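PDB 2JGP: tyrocidine synthetase 3 from Brevibacillus brevis, which probably forms peptide bonds during nonribosomal synthesis of the antibiotic tyrocidine, here as a bidomain of peptidyl carrier and condensation domains. Local coordinates for residues V178-A183 and E211-L216; P290-R295 and R489-R494; A336-L341 and M377-Q382. All coordinates share one frame; numbering follows the deposited sequence.

How the interactions relate
All three contacts lie in the condensation domain, but they differ in depth and chemistry. Interactions 1 and 2 are surface contacts, each reduced to one polar meeting: a glutamate-arginine salt bridge in the first, a threonine-aspartate hydrogen bond in the second. Interaction 3 is buried and has no direct polar bond between its segments, which meet by carbon-oxygen packing, with a water lying between. Interactions 2 and 3 are neighbours, with centres about 19 Å apart, and are linked by helix 489-508, which packs on helix 329-345. Interaction 1 stands apart on a different sheet, its centre about 39 Å from that of interaction 2 and 47 Å from that of interaction 3.

Interaction 1 of 3, residues V178-A183 and E211-L216; sequences VTEEEA and EDRYVL. Unlike the reference sequence in segment 178-183: Glu181 (reference Gln).
Arg213 meets Glu180 through a single pair of atoms, NH2 and OE1, 2.9 Å apart in a salt bridge. The carboxylate oxygen lies at the guanidinium edge and in its plane, but the two flat groups are turned 73° from each other, so this is no side-by-side, two-oxygen pairing; Glu180 OE2 stays 3.5 Å from Arg213 NH2. Glu180 gets there with CG anti to its backbone N (chi1 -171°) and an extended chain, whereas the arginine bends at chi2 and chi3. Each charge has another neighbour: Glu180 OE2 bridges to Arg184 one helical turn on, and Arg213 NH1 has a weak, long ion pair with Glu128.

Strand 213-220, which Arg213 opens, is the second arm of a hairpin with strand 202-210. Strand 202-210 in turn runs parallel to its other neighbour, 174-177, and helix 180-189 lies in the connection between those two, a beta-alpha-beta crossover. The start of this helix carries half of a capping box, Glu182 OE1 taking the N-H of Thr179 at 3.0 Å.

Two residues after Arg213, Val215 again faces the helix, its CG2 4.6 Å from Ala183 CB, and both residues rest on Phe452.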
loop_
_atom_site.group_PDB
_atom_site.type_symbol
_atom_site.label_atom_id
_atom_site.label_comp_id
_atom_site.label_asym_id
_atom_site.label_seq_id
_atom_site.Cartn_x
_atom_site.Cartn_y
_atom_site.Cartn_z
ATOM N N VAL A 178 16.726 29.068 15.330
ATOM C CA VAL A 178 16.948 28.336 16.574
ATOM C C VAL A 178 18.276 27.594 16.531
ATOM O O VAL A 178 18.865 27.432 15.466
ATOM C CB VAL A 178 15.829 27.294 16.807
ATOM C CG1 VAL A 178 14.470 27.975 16.904
ATOM C CG2 VAL A 178 15.826 26.246 15.696
ATOM N N THR A 179 18.733 27.137 17.695
ATOM C CA THR A 179 19.884 26.239 17.779
ATOM C C THR A 179 19.503 24.881 17.196
ATOM O O THR A 179 18.320 24.541 17.131
ATOM C CB THR A 179 20.344 26.057 19.242
ATOM O OG1 THR A 179 20.785 27.318 19.766
ATOM C CG2 THR A 179 21.491 25.052 19.340
ATOM N N GLU A 180 20.497 24.109 16.758
ATOM C CA GLU A 180 20.234 22.757 16.263
ATOM C C GLU A 180 19.544 21.905 17.329
ATOM O O GLU A 180 18.550 21.232 17.045
ATOM C CB GLU A 180 21.525 22.075 15.797
ATOM C CG GLU A 180 21.280 20.759 15.076
ATOM C CD GLU A 180 22.547 20.076 14.615
ATOM O OE1 GLU A 180 23.641 20.662 14.744
ATOM O OE2 GLU A 180 22.448 18.942 14.110
ATOM N N GLU A 181 20.066 21.945 18.554
ATOM C CA GLU A 181 19.481 21.187 19.664
ATOM C C GLU A 181 18.058 21.656 19.985
ATOM O O GLU A 181 17.191 20.838 20.285
ATOM C CB GLU A 181 20.363 21.273 20.919
ATOM C CG GLU A 181 20.148 20.122 21.900
ATOM C CD GLU A 181 20.615 18.785 21.345
ATOM O OE1 GLU A 181 21.829 18.645 21.077
ATOM O OE2 GLU A 181 19.773 17.876 21.172
ATOM N N GLU A 182 17.820 22.965 19.916
ATOM C CA GLU A 182 16.465 23.508 20.059
ATOM C C GLU A 182 15.544 22.999 18.945
ATOM O O GLU A 182 14.366 22.725 19.181
ATOM C CB GLU A 182 16.486 25.039 20.056
ATOM C CG GLU A 182 17.129 25.655 21.289
ATOM C CD GLU A 182 17.220 27.173 21.220
ATOM O OE1 GLU A 182 17.112 27.736 20.107
ATOM O OE2 GLU A 182 17.401 27.802 22.286
ATOM N N ALA A 183 16.081 22.875 17.733
ATOM C CA ALA A 183 15.314 22.349 16.607
ATOM C C ALA A 183 14.846 20.916 16.869
ATOM O O ALA A 183 13.729 20.552 16.505
ATOM C CB ALA A 183 16.131 22.417 15.319
ATOM N N GLU A 211 24.284 29.404 9.827
ATOM C CA GLU A 211 24.822 29.989 8.593
ATOM C C GLU A 211 24.102 29.556 7.307
ATOM O O GLU A 211 23.262 30.299 6.795
ATOM C CB GLU A 211 26.346 29.727 8.497
ATOM C CG GLU A 211 27.098 29.724 9.844
ATOM C CD GLU A 211 26.705 28.562 10.768
ATOM O OE1 GLU A 211 26.275 27.497 10.269
ATOM O OE2 GLU A 211 26.802 28.730 12.004
ATOM N N ASP A 212 24.412 28.365 6.796
ATOM C CA ASP A 212 23.748 27.829 5.602
ATOM C C ASP A 212 23.119 26.479 5.942
ATOM O O ASP A 212 23.243 25.516 5.191
ATOM C CB ASP A 212 24.750 27.685 4.435
ATOM C CG ASP A 212 24.957 28.983 3.656
ATOM O OD1 ASP A 212 24.008 29.783 3.517
ATOM O OD2 ASP A 212 26.081 29.195 3.162
ATOM N N ARG A 213 22.439 26.422 7.086
ATOM C CA ARG A 213 21.871 25.180 7.590
ATOM C C ARG A 213 20.441 25.431 8.046
ATOM O O ARG A 213 20.193 26.332 8.849
ATOM C CB ARG A 213 22.691 24.631 8.761
ATOM C CG ARG A 213 24.186 24.431 8.476
ATOM C CD ARG A 213 24.609 23.006 8.790
ATOM N NE ARG A 213 24.375 22.654 10.188
ATOM C CZ ARG A 213 24.093 21.430 10.636
ATOM N NH1 ARG A 213 23.987 20.392 9.810
ATOM N NH2 ARG A 213 23.902 21.242 11.932
ATOM N N TYR A 214 19.517 24.631 7.524
ATOM C CA TYR A 214 18.097 24.766 7.826
ATOM C C TYR A 214 17.470 23.398 8.082
ATOM O O TYR A 214 17.924 22.386 7.544
ATOM C CB TYR A 214 17.364 25.424 6.655
ATOM C CG TYR A 214 17.903 26.771 6.227
ATOM C CD1 TYR A 214 18.935 26.867 5.302
ATOM C CD2 TYR A 214 17.359 27.950 6.727
ATOM C CE1 TYR A 214 19.429 28.108 4.898
ATOM C CE2 TYR A 214 17.837 29.185 6.329
ATOM C CZ TYR A 214 18.872 29.259 5.415
ATOM O OH TYR A 214 19.345 30.488 5.023
ATOM N N VAL A 215 16.427 23.376 8.905
ATOM C CA VAL A 215 15.570 22.199 9.031
ATOM C C VAL A 215 14.179 22.561 8.534
ATOM O O VAL A 215 13.569 23.502 9.031
ATOM C CB VAL A 215 15.479 21.690 10.481
ATOM C CG1 VAL A 215 14.479 20.528 10.578
ATOM C CG2 VAL A 215 16.851 21.261 10.967
ATOM N N LEU A 216 13.701 21.828 7.533
ATOM C CA LEU A 216 12.353 22.021 7.009
ATOM C C LEU A 216 11.416 21.034 7.679
ATOM O O LEU A 216 11.532 19.825 7.483
ATOM C CB LEU A 216 12.321 21.819 5.493
ATOM C CG LEU A 216 11.003 22.131 4.776
ATOM C CD1 LEU A 216 10.668 23.621 4.896
ATOM C CD2 LEU A 216 11.087 21.714 3.318
#

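Interaction 2 of 3, residues P290-R295 and R489-R494; sequences PTDFTR and RETMER
A surface hydrogen bond from Thr491 to Asp292 ties the first turn of helix 489-508 to the irregular segment 290-295, which leads toward strand 303-309. Both belong to the condensation domain, whose fold is of the chloramphenicol acetyltransferase type. The helix follows strand 476-483, and Met492 packs down on Val480, Tyr482 and Cys306 of the four-stranded sheet, while Thr491 turns to the loop.

The two side chains approach from opposite directions. Thr491 OG1 donates to Asp292 OD2 over 2.7 Å, using the syn lone pair of that oxygen. Thr491 OG1 also lies 2.9 Å from Asp292 OD1, but the bond goes to OD2. With OG1 anti to the carbonyl carbon (chi1 -69°), the hydroxyl is turned to the loop and Thr491 CG2 is kept back, 3.7 Å from Asp292 OD2.

Asp292 OD2 also takes the backbone N-H of Thr488, just before the helix, so two donors grip one oxygen. Its place beside a helix N-terminus would be expected to stabilise the negative charge. A backbone bond between Asp292 and Leu486 adds to the join, and the hydroxyl of Thr488 accepts the N-H of Thr491.

Within the segments, Thr291 OG1 donates to Phe293 O at 2.7 Å, and Asp292 CB sits 4.0 Å above one face of the Phe293 ring, offset toward the rim. On the helix, Arg494 and Glu490 form a salt bridge with a straight hydrogen bond: Arg494 NH2 reaches the anti lone pair of Glu490 OE2 at 3.0 Å, with an N-H...O angle of 176°.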
loop_
_atom_site.group_PDB
_atom_site.type_symbol
_atom_site.label_atom_id
_atom_site.label_comp_id
_atom_site.label_asym_id
_atom_site.label_seq_id
_atom_site.Cartn_x
_atom_site.Cartn_y
_atom_site.Cartn_z
ATOM N N PRO A 290 4.436 -16.675 20.301
ATOM C CA PRO A 290 4.875 -16.717 21.680
ATOM C C PRO A 290 5.457 -15.355 22.009
ATOM O O PRO A 290 6.199 -14.797 21.206
ATOM C CB PRO A 290 5.951 -17.804 21.677
ATOM C CG PRO A 290 6.490 -17.798 20.318
ATOM C CD PRO A 290 5.363 -17.389 19.405
ATOM N N THR A 291 5.081 -14.808 23.152
ATOM C CA THR A 291 5.539 -13.487 23.543
ATOM C C THR A 291 6.413 -13.615 24.781
ATOM O O THR A 291 6.237 -14.539 25.580
ATOM C CB THR A 291 4.343 -12.562 23.815
ATOM O OG1 THR A 291 3.515 -13.132 24.837
ATOM C CG2 THR A 291 3.523 -12.375 22.548
ATOM N N ASP A 292 7.362 -12.698 24.929
ATOM C CA ASP A 292 8.245 -12.678 26.099
ATOM C C ASP A 292 7.516 -12.180 27.344
ATOM O O ASP A 292 7.860 -12.549 28.462
ATOM C CB ASP A 292 9.471 -11.808 25.822
ATOM C CG ASP A 292 10.354 -12.382 24.725
ATOM O OD1 ASP A 292 10.683 -13.585 24.792
ATOM O OD2 ASP A 292 10.720 -11.638 23.794
ATOM N N PHE A 293 6.515 -11.333 27.137
ATOM C CA PHE A 293 5.710 -10.795 28.223
ATOM C C PHE A 293 4.250 -11.055 27.897
ATOM O O PHE A 293 3.889 -11.234 26.733
ATOM C CB PHE A 293 5.967 -9.295 28.369
ATOM C CG PHE A 293 7.427 -8.930 28.386
ATOM C CD1 PHE A 293 8.016 -8.313 27.289
ATOM C CD2 PHE A 293 8.211 -9.223 29.489
ATOM C CE1 PHE A 293 9.367 -7.986 27.295
ATOM C CE2 PHE A 293 9.557 -8.898 29.508
ATOM C CZ PHE A 293 10.139 -8.277 28.408
ATOM N N THR A 294 3.420 -11.078 28.928
ATOM C CA THR A 294 1.991 -11.304 28.772
ATOM C C THR A 294 1.380 -10.188 27.940
ATOM O O THR A 294 1.762 -9.028 28.076
ATOM C CB THR A 294 1.291 -11.356 30.154
ATOM O OG1 THR A 294 1.869 -12.400 30.946
ATOM C CG2 THR A 294 -0.204 -11.599 30.008
ATOM N N ARG A 295 0.448 -10.543 27.063
ATOM C CA ARG A 295 -0.222 -9.557 26.228
ATOM C C ARG A 295 -1.063 -8.639 27.120
ATOM O O ARG A 295 -1.860 -9.124 27.924
ATOM C CB ARG A 295 -1.100 -10.242 25.181
ATOM C CG ARG A 295 -1.843 -9.282 24.265
ATOM C CD ARG A 295 -2.733 -10.038 23.298
ATOM N NE ARG A 295 -1.935 -10.836 22.379
ATOM C CZ ARG A 295 -1.359 -10.368 21.276
ATOM N NH1 ARG A 295 -1.505 -9.100 20.911
ATOM N NH2 ARG A 295 -0.647 -11.187 20.523
ATOM N N ARG A 489 14.296 -7.342 22.379
ATOM C CA ARG A 489 15.190 -7.188 21.234
ATOM C C ARG A 489 15.836 -8.516 20.850
ATOM O O ARG A 489 15.957 -8.830 19.666
ATOM C CB ARG A 489 16.278 -6.159 21.544
ATOM C CG ARG A 489 17.330 -6.013 20.451
ATOM C CD ARG A 489 18.170 -4.770 20.661
ATOM N NE ARG A 489 17.365 -3.559 20.521
ATOM C CZ ARG A 489 16.973 -3.031 19.362
ATOM N NH1 ARG A 489 17.312 -3.591 18.207
ATOM N NH2 ARG A 489 16.235 -1.924 19.361
ATOM N N GLU A 490 16.253 -9.284 21.855
ATOM C CA GLU A 490 16.897 -10.581 21.644
ATOM C C GLU A 490 16.000 -11.517 20.832
ATOM O O GLU A 490 16.443 -12.106 19.842
ATOM C CB GLU A 490 17.259 -11.220 22.992
ATOM C CG GLU A 490 17.898 -12.603 22.907
ATOM C CD GLU A 490 18.101 -13.246 24.272
ATOM O OE1 GLU A 490 18.120 -12.524 25.294
ATOM O OE2 GLU A 490 18.245 -14.483 24.324
ATOM N N THR A 491 14.744 -11.639 21.259
ATOM C CA THR A 491 13.761 -12.496 20.584
ATOM C C THR A 491 13.530 -12.099 19.129
ATOM O O THR A 491 13.376 -12.960 18.260
ATOM C CB THR A 491 12.405 -12.483 21.331
ATOM O OG1 THR A 491 12.554 -13.148 22.589
ATOM C CG2 THR A 491 11.304 -13.182 20.510
ATOM N N MET A 492 13.511 -10.796 18.867
ATOM C CA MET A 492 13.228 -10.286 17.528
ATOM C C MET A 492 14.443 -10.378 16.608
ATOM O O MET A 492 14.297 -10.633 15.413
ATOM C CB MET A 492 12.700 -8.853 17.609
ATOM C CG MET A 492 11.303 -8.772 18.202
ATOM S SD MET A 492 10.042 -9.368 17.058
ATOM C CE MET A 492 9.807 -11.054 17.611
ATOM N N GLU A 493 15.638 -10.172 17.155
ATOM C CA GLU A 493 16.864 -10.427 16.389
ATOM C C GLU A 493 16.967 -11.906 16.002
ATOM O O GLU A 493 17.383 -12.225 14.894
ATOM C CB GLU A 493 18.106 -9.958 17.154
ATOM C CG GLU A 493 18.234 -8.431 17.204
ATOM C CD GLU A 493 19.402 -7.941 18.044
ATOM O OE1 GLU A 493 20.044 -8.757 18.742
ATOM O OE2 GLU A 493 19.674 -6.722 18.013
ATOM N N ARG A 494 16.560 -12.801 16.900
ATOM C CA ARG A 494 16.545 -14.238 16.611
ATOM C C ARG A 494 15.465 -14.597 15.584
ATOM O O ARG A 494 15.693 -15.435 14.708
ATOM C CB ARG A 494 16.335 -15.044 17.899
ATOM C CG ARG A 494 16.396 -16.555 17.708
ATOM C CD ARG A 494 16.227 -17.312 19.022
ATOM N NE ARG A 494 17.318 -17.028 19.960
ATOM C CZ ARG A 494 17.233 -16.261 21.046
ATOM N NH1 ARG A 494 16.094 -15.668 21.396
ATOM N NH2 ARG A 494 18.311 -16.089 21.803
#

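Interaction 3 of 3, residues A336-L341 and M377-Q382; sequences AYNVLL and MRNKPQ
Asn338 supplies both direct touches of this buried contact, one with its side chain and one with its backbone. Its OD1 lies 3.6 Å from Asn379 CB, and the two side chains cross at about a right angle, with their amide planes 84° apart. Two residues further along the second segment, the ring of Pro381 sets its CG 3.8 Å from the carbonyl oxygen of Asn338. Both meetings are therefore van der Waals packing of carbon against oxygen.

A water lies between the segments. It is 2.7 Å from Asn338 OD1 and 2.9 Å from Met377 O, with geometry fit for donation to each, although more acceptors surround it than it has protons. The other end of the Asn338 amide is held from within its own helix, since ND2 donates to the carbonyl of Leu334 and so fixes the rotation of the group.

Further out, strand 373-379 pairs antiparallel with strand 350-356 through backbone bonds of Met377 with Val352 and of Asn379 with Ile350. Where the strand ends, Pro381 is the centre of an inverse gamma turn, closed by a weak bond of 2.8 Å from Gln382 N to Lys380 O, and the turn leaves the Pro381 ring facing the helix. Helix 387-403 covers the contact, Phe390 touching Asn338 and Pro381 and Val394 touching Asn379, and it carries Gln396 and Asp400, which bind a sodium ion that lies about 12 Å from the Asn379 side chain.

Helix 329-345 thus meets the strand end and the turn after it by carbon-oxygen packing, plus a water within hydrogen-bonding geometry of both sides; which bonds that water makes at once remains open. The buried amide of Asn338 is nonetheless provided for at both ends, one N-H of ND2 donating to Leu334 O and OD1 approached by the water.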
loop_
_atom_site.group_PDB
_atom_site.type_symbol
_atom_site.label_atom_id
_atom_site.label_comp_id
_atom_site.label_asym_id
_atom_site.label_seq_id
_atom_site.Cartn_x
_atom_site.Cartn_y
_atom_site.Cartn_z
ATOM N N ALA A 336 7.797 -17.098 2.583
ATOM C CA ALA A 336 8.786 -17.397 3.623
ATOM C C ALA A 336 8.358 -16.823 4.975
ATOM O O ALA A 336 8.585 -17.427 6.023
ATOM C CB ALA A 336 10.162 -16.847 3.233
ATOM N N TYR A 337 7.732 -15.654 4.942
ATOM C CA TYR A 337 7.258 -15.028 6.164
ATOM C C TYR A 337 6.141 -15.867 6.790
ATOM O O TYR A 337 6.140 -16.092 8.001
ATOM C CB TYR A 337 6.812 -13.591 5.888
ATOM C CG TYR A 337 6.393 -12.837 7.125
ATOM C CD1 TYR A 337 7.273 -12.667 8.190
ATOM C CD2 TYR A 337 5.122 -12.281 7.227
ATOM C CE1 TYR A 337 6.890 -11.973 9.333
ATOM C CE2 TYR A 337 4.733 -11.587 8.369
ATOM C CZ TYR A 337 5.625 -11.433 9.412
ATOM O OH TYR A 337 5.245 -10.750 10.548
ATOM N N ASN A 338 5.216 -16.360 5.970
ATOM C CA ASN A 338 4.168 -17.261 6.464
ATOM C C ASN A 338 4.692 -18.538 7.138
ATOM O O ASN A 338 4.143 -18.978 8.154
ATOM C CB ASN A 338 3.190 -17.643 5.354
ATOM C CG ASN A 338 2.088 -16.629 5.181
ATOM O OD1 ASN A 338 0.975 -16.821 5.676
ATOM N ND2 ASN A 338 2.386 -15.545 4.483
ATOM N N VAL A 339 5.740 -19.141 6.580
ATOM C CA VAL A 339 6.331 -20.333 7.216
ATOM C C VAL A 339 7.054 -19.972 8.528
ATOM O O VAL A 339 7.006 -20.735 9.492
ATOM C CB VAL A 339 7.218 -21.201 6.257
ATOM C CG1 VAL A 339 7.659 -20.445 5.018
ATOM C CG2 VAL A 339 8.414 -21.824 6.995
ATOM N N LEU A 340 7.678 -18.795 8.566
ATOM C CA LEU A 340 8.294 -18.270 9.789
ATOM C C LEU A 340 7.257 -18.174 10.909
ATOM O O LEU A 340 7.462 -18.698 12.007
ATOM C CB LEU A 340 8.897 -16.886 9.529
ATOM C CG LEU A 340 10.050 -16.341 10.393
ATOM C CD1 LEU A 340 9.836 -14.868 10.683
ATOM C CD2 LEU A 340 10.296 -17.105 11.674
ATOM N N LEU A 341 6.142 -17.510 10.615
ATOM C CA LEU A 341 5.061 -17.342 11.587
ATOM C C LEU A 341 4.447 -18.686 11.976
ATOM O O LEU A 341 4.132 -18.910 13.143
ATOM C CB LEU A 341 3.970 -16.415 11.034
ATOM C CG LEU A 341 4.347 -14.952 10.759
ATOM C CD1 LEU A 341 3.177 -14.225 10.123
ATOM C CD2 LEU A 341 4.803 -14.248 12.030
ATOM N N MET A 377 -4.275 -11.052 3.822
ATOM C CA MET A 377 -3.801 -12.180 3.035
ATOM C C MET A 377 -3.791 -13.451 3.885
ATOM O O MET A 377 -3.015 -13.561 4.839
ATOM C CB MET A 377 -2.399 -11.883 2.501
ATOM C CG MET A 377 -2.054 -12.632 1.257
ATOM S SD MET A 377 -2.920 -11.987 -0.193
ATOM C CE MET A 377 -1.952 -10.557 -0.636
ATOM N N ARG A 378 -4.657 -14.401 3.535
ATOM C CA ARG A 378 -4.782 -15.658 4.273
ATOM C C ARG A 378 -4.107 -16.795 3.520
ATOM O O ARG A 378 -4.361 -17.002 2.337
ATOM C CB ARG A 378 -6.255 -16.002 4.508
ATOM C CG ARG A 378 -6.482 -17.283 5.309
ATOM C CD ARG A 378 -7.962 -17.520 5.502
ATOM N NE ARG A 378 -8.243 -18.679 6.351
ATOM C CZ ARG A 378 -9.418 -18.917 6.928
ATOM N NH1 ARG A 378 -10.445 -18.086 6.758
ATOM N NH2 ARG A 378 -9.575 -19.996 7.685
ATOM N N ASN A 379 -3.260 -17.538 4.224
ATOM C CA ASN A 379 -2.580 -18.694 3.654
ATOM C C ASN A 379 -2.507 -19.819 4.670
ATOM O O ASN A 379 -2.682 -19.596 5.868
ATOM C CB ASN A 379 -1.181 -18.302 3.185
ATOM C CG ASN A 379 -1.203 -17.551 1.874
ATOM O OD1 ASN A 379 -1.011 -16.330 1.833
ATOM N ND2 ASN A 379 -1.471 -18.273 0.791
ATOM N N LYS A 380 -2.237 -21.023 4.176
ATOM C CA LYS A 380 -2.295 -22.227 4.987
ATOM C C LYS A 380 -0.992 -23.011 4.895
ATOM O O LYS A 380 -0.909 -24.014 4.177
ATOM C CB LYS A 380 -3.499 -23.073 4.573
ATOM C CG LYS A 380 -4.819 -22.357 4.852
ATOM C CD LYS A 380 -6.027 -23.201 4.531
ATOM C CE LYS A 380 -7.304 -22.379 4.642
ATOM N NZ LYS A 380 -8.488 -23.149 4.180
ATOM N N PRO A 381 0.045 -22.537 5.611
ATOM C CA PRO A 381 1.338 -23.217 5.637
ATOM C C PRO A 381 1.283 -24.515 6.450
ATOM O O PRO A 381 1.698 -24.558 7.610
ATOM C CB PRO A 381 2.266 -22.177 6.277
ATOM C CG PRO A 381 1.380 -21.365 7.140
ATOM C CD PRO A 381 0.054 -21.307 6.431
ATOM N N GLN A 382 0.752 -25.558 5.820
ATOM C CA GLN A 382 0.644 -26.874 6.425
ATOM C C GLN A 382 1.968 -27.639 6.314
ATOM O O GLN A 382 2.667 -27.547 5.305
ATOM C CB GLN A 382 -0.497 -27.662 5.770
ATOM C CG GLN A 382 -1.876 -27.024 5.975
ATOM C CD GLN A 382 -2.951 -27.593 5.056
ATOM O OE1 GLN A 382 -2.738 -28.585 4.365
ATOM N NE2 GLN A 382 -4.115 -26.956 5.047
HETATM O O HOH W 1 -0.575 -14.988 4.398
#